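Local coordinates for predicted acetamidase/formamidase (PDB 3TKK), which probably hydrolyses carbon-nitrogen bonds in linear amides such as acetamide or formamide, and binds zinc and calcium ions, at residues T230-E235 and E242-D247; E250-H255 and A264-I269. All blocks are in the same frame, centred on the assembly; numbering follows the deposited sequence.

How the interactions relate
Helix 237-255 serves both contacts: its middle lies on strand 227-234 in interaction 1, and its last turns face helix 260-270 in interaction 2. Along the chain the two follow in series, with centres about 14 Å apart. They also touch. Thr230 CG2 packs on Leu251 CD2 at 4.0 Å, and the Phe267 ring reaches back to the carbonyl oxygen of Val245. Interaction 1 lies nearer the zinc and calcium site, the side chain of Ser233 being about 11 Å from a bound calcium ion. Interaction 2 has a separate calcium ion, bound by the backbone oxygens of Lys253 and Thr256. Both contacts reach the second subunit.

Interaction 1 of 2, residues T230-E235 and E242-D247; sequences TIASAE and EIAVHD
Thr230 and Ala244 make the one direct hydrogen bond between strand 230-234 and helix 242-247. The hydroxyl OG1 donates to the carbonyl O of Ala244 at 2.8 Å. It arrives from above the carbonyl plane, 45° out of it, so the bond does not use a lone-pair direction. With chi1 at 39°, OG1 sits between the backbone N and the carbonyl carbon of its own residue, which turns it to the helix, while CG2 lies over the backbone at Asp247. The same Ala244 O also takes a weak bond from Asp247 N, within the helix.

A water makes the second polar link. It hydrogen-bonds to Ile231 O at 2.8 Å and to Asp247 OD2 at 2.7 Å, bridging strand backbone and helix side chain. Asp247 OD2 is held as well by Asn219 ND2, which ties the carboxylate to the chain leading into strand 221-223.

The rest is apolar. Ala232 CB presses on Ile243 CG2 at 3.4 Å, tighter than usual for two carbons. CG2 is the branch anti to the backbone N; the other branch of Ile243 carries CD1 along the strand to Ala234 CB, 4.1 Å away. Ala244 CB rests 4.3 Å from Ala232 CB, and small residues on both sides let the axes come within 7.0 Å, running roughly antiparallel, at 146°.

This is a helix laid back over the strand that precedes it, on one face of the large mixed sheet; Thr230, Ala232 and Ala234 all point their CB atoms to the helix. Behind the helix, Val245 packs on Val100 of the second subunit. The apolar contacts of Ala232, Ala234 and Ile243 carry no direction, so the hydroxyl of Thr230 and the water at Asp247 probably fix how the helix is placed along the strand.

Interaction 2 of 2, residues E250-H255 and A264-I269; sequences ELFKKH and ATLFSI. With CA (calcium ion), chain E.
Two successive helices, 237-255 and 260-270, joined by a short connection, bring Phe252 against Phe267 and Leu266. The two rings make a T-shaped stack: the edge of Phe267 points at a face of Phe252, with planes at 90° and centroids 5.3 Å apart. The nearest pair is Phe267 CZ and Phe252 CD1, at 3.8 Å. CE1 of Phe267 also stands over that face, displaced toward its rim. With chi1 at -81°, CG of Phe267 is anti to the carbonyl carbon, and the ring end comes closer to Phe252 than the start of the side chain suggests.

Leu266 supplies the aliphatic part. Its CD2 meets Phe252 CE2 at 4.0 Å, approaching obliquely to the ring, and the two side chains cross at about a right angle. Both helices sit beside strand 283-290, whose Leu289 touches both phenylalanines; Leu294 of helix 291-296 packs on Phe252 as well. The contact is buried, although the helix backbones stay well separated and the side chains span the gap.

Beyond this apolar core, Lys253 O binds a calcium ion at 2.3 Å, and two waters and Thr256 O bind it too. On the other helix, Ser268 OG hydrogen-bonds to Ser197 O and Gly195 N of the second subunit, while Leu266 packs on its Phe122.

Interaction 1 of 2, residues T230-E235 and E242-D247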
ATOM      1  N   THR A 230       9.852  -6.708  -2.988  1.00 19.38           N
ATOM      2  CA  THR A 230      11.131  -6.304  -2.476  1.00 19.28           C
ATOM      3  C   THR A 230      10.721  -5.450  -1.344  1.00 19.22           C
ATOM      4  O   THR A 230       9.579  -4.862  -1.430  1.00 18.14           O
ATOM      5  CB  THR A 230      11.877  -5.459  -3.573  1.00 20.06           C
ATOM      6  OG1 THR A 230      10.903  -4.594  -4.245  1.00 20.13           O
ATOM      7  CG2 THR A 230      12.433  -6.425  -4.748  1.00 21.18           C
ATOM      8  N   ILE A 231      11.598  -5.295  -0.306  1.00 18.09           N
ATOM      9  CA  ILE A 231      11.259  -4.437   0.881  1.00 17.41           C
ATOM     10  C   ILE A 231      12.385  -3.395   1.006  1.00 18.10           C
ATOM     11  O   ILE A 231      13.558  -3.760   0.738  1.00 18.24           O
ATOM     12  CB  ILE A 231      11.374  -5.279   2.131  1.00 17.00           C
ATOM     13  CG1 ILE A 231      10.500  -6.603   2.030  1.00 18.92           C
ATOM     14  CG2 ILE A 231      10.970  -4.423   3.444  1.00 16.85           C
ATOM     15  CD1 ILE A 231       9.127  -6.311   1.999  1.00 22.66           C
ATOM     16  N   ALA A 232      12.096  -2.144   1.318  1.00 17.58           N
ATOM     17  CA  ALA A 232      13.232  -1.210   1.613  1.00 19.01           C
ATOM     18  C   ALA A 232      12.834  -0.205   2.687  1.00 19.31           C
ATOM     19  O   ALA A 232      11.632   0.063   2.780  1.00 17.28           O
ATOM     20  CB  ALA A 232      13.556  -0.426   0.400  1.00 18.79           C
ATOM     21  N   SER A 233      13.843   0.461   3.364  1.00 18.13           N
ATOM     22  CA  SER A 233      13.492   1.437   4.371  1.00 18.04           C
ATOM     23  C   SER A 233      14.374   2.668   4.127  1.00 18.98           C
ATOM     24  O   SER A 233      15.432   2.512   3.586  1.00 19.61           O
ATOM     25  CB  SER A 233      13.710   0.845   5.823  1.00 17.71           C
ATOM     26  OG  SER A 233      13.025  -0.444   5.917  1.00 19.54           O
ATOM     27  N   ALA A 234      13.866   3.839   4.479  1.00 19.17           N
ATOM     28  CA  ALA A 234      14.472   5.165   4.341  1.00 22.97           C
ATOM     29  C   ALA A 234      13.722   6.124   5.215  1.00 23.18           C
ATOM     30  O   ALA A 234      12.644   5.811   5.753  1.00 19.39           O
ATOM     31  CB  ALA A 234      14.389   5.647   2.890  1.00 21.87           C
ATOM     32  N   GLU A 235      14.277   7.342   5.262  1.00 21.97           N
ATOM     33  CA  GLU A 235      13.737   8.387   6.038  1.00 27.44           C
ATOM     34  C   GLU A 235      12.407   8.881   5.535  1.00 28.62           C
ATOM     35  O   GLU A 235      11.658   9.399   6.345  1.00 30.32           O
ATOM     36  CB  GLU A 235      14.706   9.603   6.095  1.00 30.39           C
ATOM     37  CG  GLU A 235      15.700   9.559   7.226  1.00 39.42           C
ATOM     38  CD  GLU A 235      15.246   9.068   8.687  1.00 43.70           C
ATOM     39  OE1 GLU A 235      14.059   9.017   9.076  1.00 44.45           O
ATOM     40  OE2 GLU A 235      16.180   8.759   9.490  1.00 48.23           O
ATOM     41  N   GLU A 242      10.853   4.248  -3.791  1.00 20.99           N
ATOM     42  CA  GLU A 242      11.773   4.337  -4.903  1.00 24.01           C
ATOM     43  C   GLU A 242      12.885   3.238  -4.837  1.00 25.72           C
ATOM     44  O   GLU A 242      13.250   2.651  -5.861  1.00 26.77           O
ATOM     45  CB  GLU A 242      12.464   5.748  -4.953  1.00 28.92           C
ATOM     46  CG  GLU A 242      13.783   5.634  -5.619  1.00 39.36           C
ATOM     47  CD  GLU A 242      14.879   6.745  -5.300  1.00 46.70           C
ATOM     48  OE1 GLU A 242      14.621   7.905  -5.672  1.00 45.64           O
ATOM     49  OE2 GLU A 242      15.991   6.381  -4.710  1.00 50.65           O
ATOM     50  N   ILE A 243      13.421   2.967  -3.636  1.00 21.96           N
ATOM     51  CA  ILE A 243      14.435   1.971  -3.512  1.00 21.84           C
ATOM     52  C   ILE A 243      13.789   0.619  -3.838  1.00 21.34           C
ATOM     53  O   ILE A 243      14.365  -0.156  -4.640  1.00 24.74           O
ATOM     54  CB  ILE A 243      15.013   1.911  -2.064  1.00 21.32           C
ATOM     55  CG1 ILE A 243      15.911   3.227  -1.835  1.00 22.23           C
ATOM     56  CG2 ILE A 243      15.877   0.591  -1.911  1.00 21.34           C
ATOM     57  CD1 ILE A 243      16.010   3.589  -0.255  1.00 21.71           C
ATOM     58  N   ALA A 244      12.694   0.299  -3.202  1.00 20.37           N
ATOM     59  CA  ALA A 244      12.004  -0.989  -3.497  1.00 21.05           C
ATOM     60  C   ALA A 244      11.796  -1.245  -4.977  1.00 20.92           C
ATOM     61  O   ALA A 244      12.063  -2.347  -5.415  1.00 23.39           O
ATOM     62  CB  ALA A 244      10.686  -1.210  -2.729  1.00 19.11           C
ATOM     63  N   VAL A 245      11.293  -0.270  -5.698  1.00 21.33           N
ATOM     64  CA  VAL A 245      11.071  -0.411  -7.140  1.00 22.32           C
ATOM     65  C   VAL A 245      12.348  -0.630  -7.893  1.00 23.60           C
ATOM     66  O   VAL A 245      12.414  -1.511  -8.729  1.00 24.12           O
ATOM     67  CB  VAL A 245      10.315   0.872  -7.672  1.00 23.31           C
ATOM     68  CG1 VAL A 245      10.057   0.913  -9.199  1.00 23.81           C
ATOM     69  CG2 VAL A 245       9.013   0.916  -7.000  1.00 21.65           C
ATOM     70  N   HIS A 246      13.385   0.186  -7.614  1.00 23.79           N
ATOM     71  CA  HIS A 246      14.648  -0.018  -8.267  1.00 26.09           C
ATOM     72  C   HIS A 246      15.245  -1.393  -8.027  1.00 24.90           C
ATOM     73  O   HIS A 246      15.880  -1.932  -8.956  1.00 26.03           O
ATOM     74  CB  HIS A 246      15.706   1.100  -7.900  1.00 27.05           C
ATOM     75  CG  HIS A 246      15.397   2.430  -8.519  1.00 28.36           C
ATOM     76  ND1 HIS A 246      15.990   2.863  -9.684  1.00 31.82           N
ATOM     77  CD2 HIS A 246      14.640   3.461  -8.081  1.00 26.06           C
ATOM     78  CE1 HIS A 246      15.511   4.045 -10.011  1.00 28.16           C
ATOM     79  NE2 HIS A 246      14.746   4.450  -9.020  1.00 31.33           N
ATOM     80  N   ASP A 247      15.065  -1.972  -6.815  1.00 23.72           N
ATOM     81  CA  ASP A 247      15.716  -3.211  -6.486  1.00 23.72           C
ATOM     82  C   ASP A 247      14.961  -4.275  -7.305  1.00 24.12           C
ATOM     83  O   ASP A 247      15.613  -5.170  -7.820  1.00 24.82           O
ATOM     84  CB  ASP A 247      15.687  -3.588  -4.955  1.00 22.51           C
ATOM     85  CG  ASP A 247      16.624  -2.697  -4.091  1.00 25.70           C
ATOM     86  OD1 ASP A 247      17.652  -2.100  -4.577  1.00 23.50           O
ATOM     87  OD2 ASP A 247      16.306  -2.598  -2.905  1.00 21.71           O
TER
HETATM   88  O   HOH W   1      14.009  -3.780  -1.979  1.00  4.86           O

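Interaction 2 of 2, residues E250-H255 and A264-I269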
ATOM      1  N   GLU A 250      16.171  -3.929 -11.006  1.00 29.61           N
ATOM      2  CA  GLU A 250      17.451  -4.598 -11.166  1.00 32.18           C
ATOM      3  C   GLU A 250      17.321  -6.163 -11.196  1.00 29.40           C
ATOM      4  O   GLU A 250      18.007  -6.811 -11.988  1.00 30.55           O
ATOM      5  CB  GLU A 250      18.447  -4.065 -10.101  1.00 33.41           C
ATOM      6  CG  GLU A 250      19.804  -4.703 -10.109  1.00 40.10           C
ATOM      7  CD  GLU A 250      20.739  -4.118 -11.170  1.00 44.95           C
ATOM      8  OE1 GLU A 250      20.303  -3.219 -11.960  1.00 47.14           O
ATOM      9  OE2 GLU A 250      21.947  -4.557 -11.207  1.00 48.92           O
ATOM     10  N   LEU A 251      16.481  -6.777 -10.353  1.00 29.31           N
ATOM     11  CA  LEU A 251      16.267  -8.222 -10.440  1.00 29.22           C
ATOM     12  C   LEU A 251      15.823  -8.535 -11.836  1.00 30.05           C
ATOM     13  O   LEU A 251      16.326  -9.463 -12.453  1.00 30.78           O
ATOM     14  CB  LEU A 251      15.202  -8.783  -9.516  1.00 30.27           C
ATOM     15  CG  LEU A 251      15.583  -9.369  -8.129  1.00 35.11           C
ATOM     16  CD1 LEU A 251      17.086  -9.818  -7.939  1.00 31.86           C
ATOM     17  CD2 LEU A 251      15.047  -8.552  -6.923  1.00 32.08           C
ATOM     18  N   PHE A 252      14.855  -7.804 -12.352  1.00 30.35           N
ATOM     19  CA  PHE A 252      14.374  -8.048 -13.756  1.00 32.18           C
ATOM     20  C   PHE A 252      15.437  -7.788 -14.805  1.00 35.20           C
ATOM     21  O   PHE A 252      15.602  -8.545 -15.784  1.00 37.70           O
ATOM     22  CB  PHE A 252      13.066  -7.274 -14.087  1.00 30.88           C
ATOM     23  CG  PHE A 252      11.815  -8.020 -13.664  1.00 31.05           C
ATOM     24  CD1 PHE A 252      11.503  -8.211 -12.325  1.00 30.19           C
ATOM     25  CD2 PHE A 252      11.000  -8.575 -14.620  1.00 33.54           C
ATOM     26  CE1 PHE A 252      10.383  -8.989 -11.948  1.00 27.97           C
ATOM     27  CE2 PHE A 252       9.867  -9.307 -14.260  1.00 31.51           C
ATOM     28  CZ  PHE A 252       9.567  -9.499 -12.938  1.00 29.15           C
ATOM     29  N   LYS A 253      16.195  -6.729 -14.629  1.00 35.58           N
ATOM     30  CA  LYS A 253      17.190  -6.413 -15.620  1.00 37.12           C
ATOM     31  C   LYS A 253      18.234  -7.564 -15.697  1.00 40.66           C
ATOM     32  O   LYS A 253      18.611  -8.045 -16.744  1.00 39.82           O
ATOM     33  CB  LYS A 253      17.868  -5.119 -15.203  1.00 37.77           C
ATOM     34  CG  LYS A 253      19.194  -4.846 -15.912  1.00 43.19           C
ATOM     35  CD  LYS A 253      19.568  -3.380 -15.973  1.00 46.61           C
ATOM     36  CE  LYS A 253      21.104  -3.216 -15.897  1.00 49.91           C
ATOM     37  NZ  LYS A 253      21.497  -2.052 -16.747  1.00 52.99           N
ATOM     38  N   LYS A 254      18.648  -8.029 -14.548  1.00 40.33           N
ATOM     39  CA  LYS A 254      19.773  -8.975 -14.472  1.00 44.02           C
ATOM     40  C   LYS A 254      19.380 -10.434 -14.709  1.00 44.69           C
ATOM     41  O   LYS A 254      20.275 -11.273 -14.877  1.00 42.53           O
ATOM     42  CB  LYS A 254      20.567  -8.806 -13.176  1.00 44.63           C
ATOM     43  CG  LYS A 254      21.022  -7.321 -12.979  1.00 48.42           C
ATOM     44  CD  LYS A 254      22.323  -7.221 -12.153  1.00 52.51           C
ATOM     45  CE  LYS A 254      23.559  -6.994 -13.018  1.00 54.98           C
ATOM     46  NZ  LYS A 254      23.229  -5.806 -13.871  1.00 55.65           N
ATOM     47  N   HIS A 255      18.073 -10.713 -14.780  1.00 41.73           N
ATOM     48  CA  HIS A 255      17.616 -12.089 -14.836  1.00 42.06           C
ATOM     49  C   HIS A 255      16.631 -12.231 -15.984  1.00 41.88           C
ATOM     50  O   HIS A 255      15.967 -13.255 -16.111  1.00 43.04           O
ATOM     51  CB  HIS A 255      16.969 -12.513 -13.494  1.00 39.70           C
ATOM     52  CG  HIS A 255      17.899 -12.407 -12.322  1.00 40.73           C
ATOM     53  ND1 HIS A 255      18.852 -13.365 -12.037  1.00 45.74           N
ATOM     54  CD2 HIS A 255      18.029 -11.456 -11.361  1.00 40.84           C
ATOM     55  CE1 HIS A 255      19.522 -13.010 -10.942  1.00 45.06           C
ATOM     56  NE2 HIS A 255      19.062 -11.845 -10.527  1.00 39.60           N
ATOM     57  N   ALA A 264       9.564  -1.024 -16.737  1.00 31.72           N
ATOM     58  CA  ALA A 264       8.832   0.066 -16.120  1.00 30.66           C
ATOM     59  C   ALA A 264       7.335  -0.013 -16.408  1.00 30.56           C
ATOM     60  O   ALA A 264       6.487   0.237 -15.494  1.00 29.23           O
ATOM     61  CB  ALA A 264       9.374   1.446 -16.572  1.00 31.47           C
ATOM     62  N   THR A 265       6.985  -0.350 -17.655  1.00 32.08           N
ATOM     63  CA  THR A 265       5.550  -0.355 -17.996  1.00 32.21           C
ATOM     64  C   THR A 265       4.850  -1.598 -17.436  1.00 32.02           C
ATOM     65  O   THR A 265       3.639  -1.550 -17.046  1.00 31.55           O
ATOM     66  CB  THR A 265       5.286  -0.255 -19.491  1.00 34.18           C
ATOM     67  OG1 THR A 265       5.956  -1.307 -20.181  1.00 35.44           O
ATOM     68  CG2 THR A 265       5.741   1.156 -20.071  1.00 34.99           C
ATOM     69  N   LEU A 266       5.562  -2.701 -17.406  1.00 31.80           N
ATOM     70  CA  LEU A 266       5.078  -3.934 -16.745  1.00 31.44           C
ATOM     71  C   LEU A 266       4.812  -3.683 -15.224  1.00 29.64           C
ATOM     72  O   LEU A 266       3.732  -4.051 -14.695  1.00 28.61           O
ATOM     73  CB  LEU A 266       6.127  -5.063 -16.838  1.00 31.75           C
ATOM     74  CG  LEU A 266       5.726  -6.397 -16.122  1.00 31.25           C
ATOM     75  CD1 LEU A 266       4.535  -6.970 -16.723  1.00 32.20           C
ATOM     76  CD2 LEU A 266       6.840  -7.475 -16.175  1.00 31.86           C
ATOM     77  N   PHE A 267       5.781  -3.022 -14.562  1.00 28.37           N
ATOM     78  CA  PHE A 267       5.659  -2.721 -13.152  1.00 26.70           C
ATOM     79  C   PHE A 267       4.489  -1.742 -12.915  1.00 26.18           C
ATOM     80  O   PHE A 267       3.833  -1.802 -11.858  1.00 25.02           O
ATOM     81  CB  PHE A 267       6.908  -2.028 -12.693  1.00 26.31           C
ATOM     82  CG  PHE A 267       8.076  -2.980 -12.393  1.00 27.07           C
ATOM     83  CD1 PHE A 267       8.089  -4.290 -12.858  1.00 27.08           C
ATOM     84  CD2 PHE A 267       9.138  -2.524 -11.708  1.00 26.42           C
ATOM     85  CE1 PHE A 267       9.158  -5.153 -12.568  1.00 28.53           C
ATOM     86  CE2 PHE A 267      10.228  -3.352 -11.433  1.00 26.09           C
ATOM     87  CZ  PHE A 267      10.225  -4.696 -11.868  1.00 26.89           C
ATOM     88  N   SER A 268       4.313  -0.818 -13.848  1.00 27.04           N
ATOM     89  CA  SER A 268       3.294   0.171 -13.673  1.00 26.78           C
ATOM     90  C   SER A 268       1.906  -0.469 -13.658  1.00 26.98           C
ATOM     91  O   SER A 268       0.950   0.159 -13.082  1.00 26.57           O
ATOM     92  CB  SER A 268       3.307   1.199 -14.825  1.00 27.89           C
ATOM     93  OG  SER A 268       3.024   2.547 -14.391  1.00 27.37           O
ATOM     94  N   ILE A 269       1.736  -1.589 -14.355  1.00 27.61           N
ATOM     95  CA  ILE A 269       0.401  -2.163 -14.514  1.00 27.98           C
ATOM     96  C   ILE A 269       0.099  -3.419 -13.723  1.00 29.38           C
ATOM     97  O   ILE A 269      -1.129  -3.813 -13.560  1.00 27.78           O
ATOM     98  CB  ILE A 269       0.037  -2.443 -16.009  1.00 29.84           C
ATOM     99  CG1 ILE A 269       0.880  -3.563 -16.611  1.00 30.85           C
ATOM    100  CG2 ILE A 269       0.104  -1.134 -16.819  1.00 30.49           C
ATOM    101  CD1 ILE A 269       0.379  -3.980 -18.085  1.00 32.95           C
TER
HETATM  102 CA    CA E 300      19.079  -8.401 -18.929  1.00  5.75          CA
HETATM  103  O   HOH W   2      20.125  -6.759 -19.557  1.00  2.00           O
HETATM  104  O   HOH W   3      17.631  -7.005 -19.859  1.00  5.46           O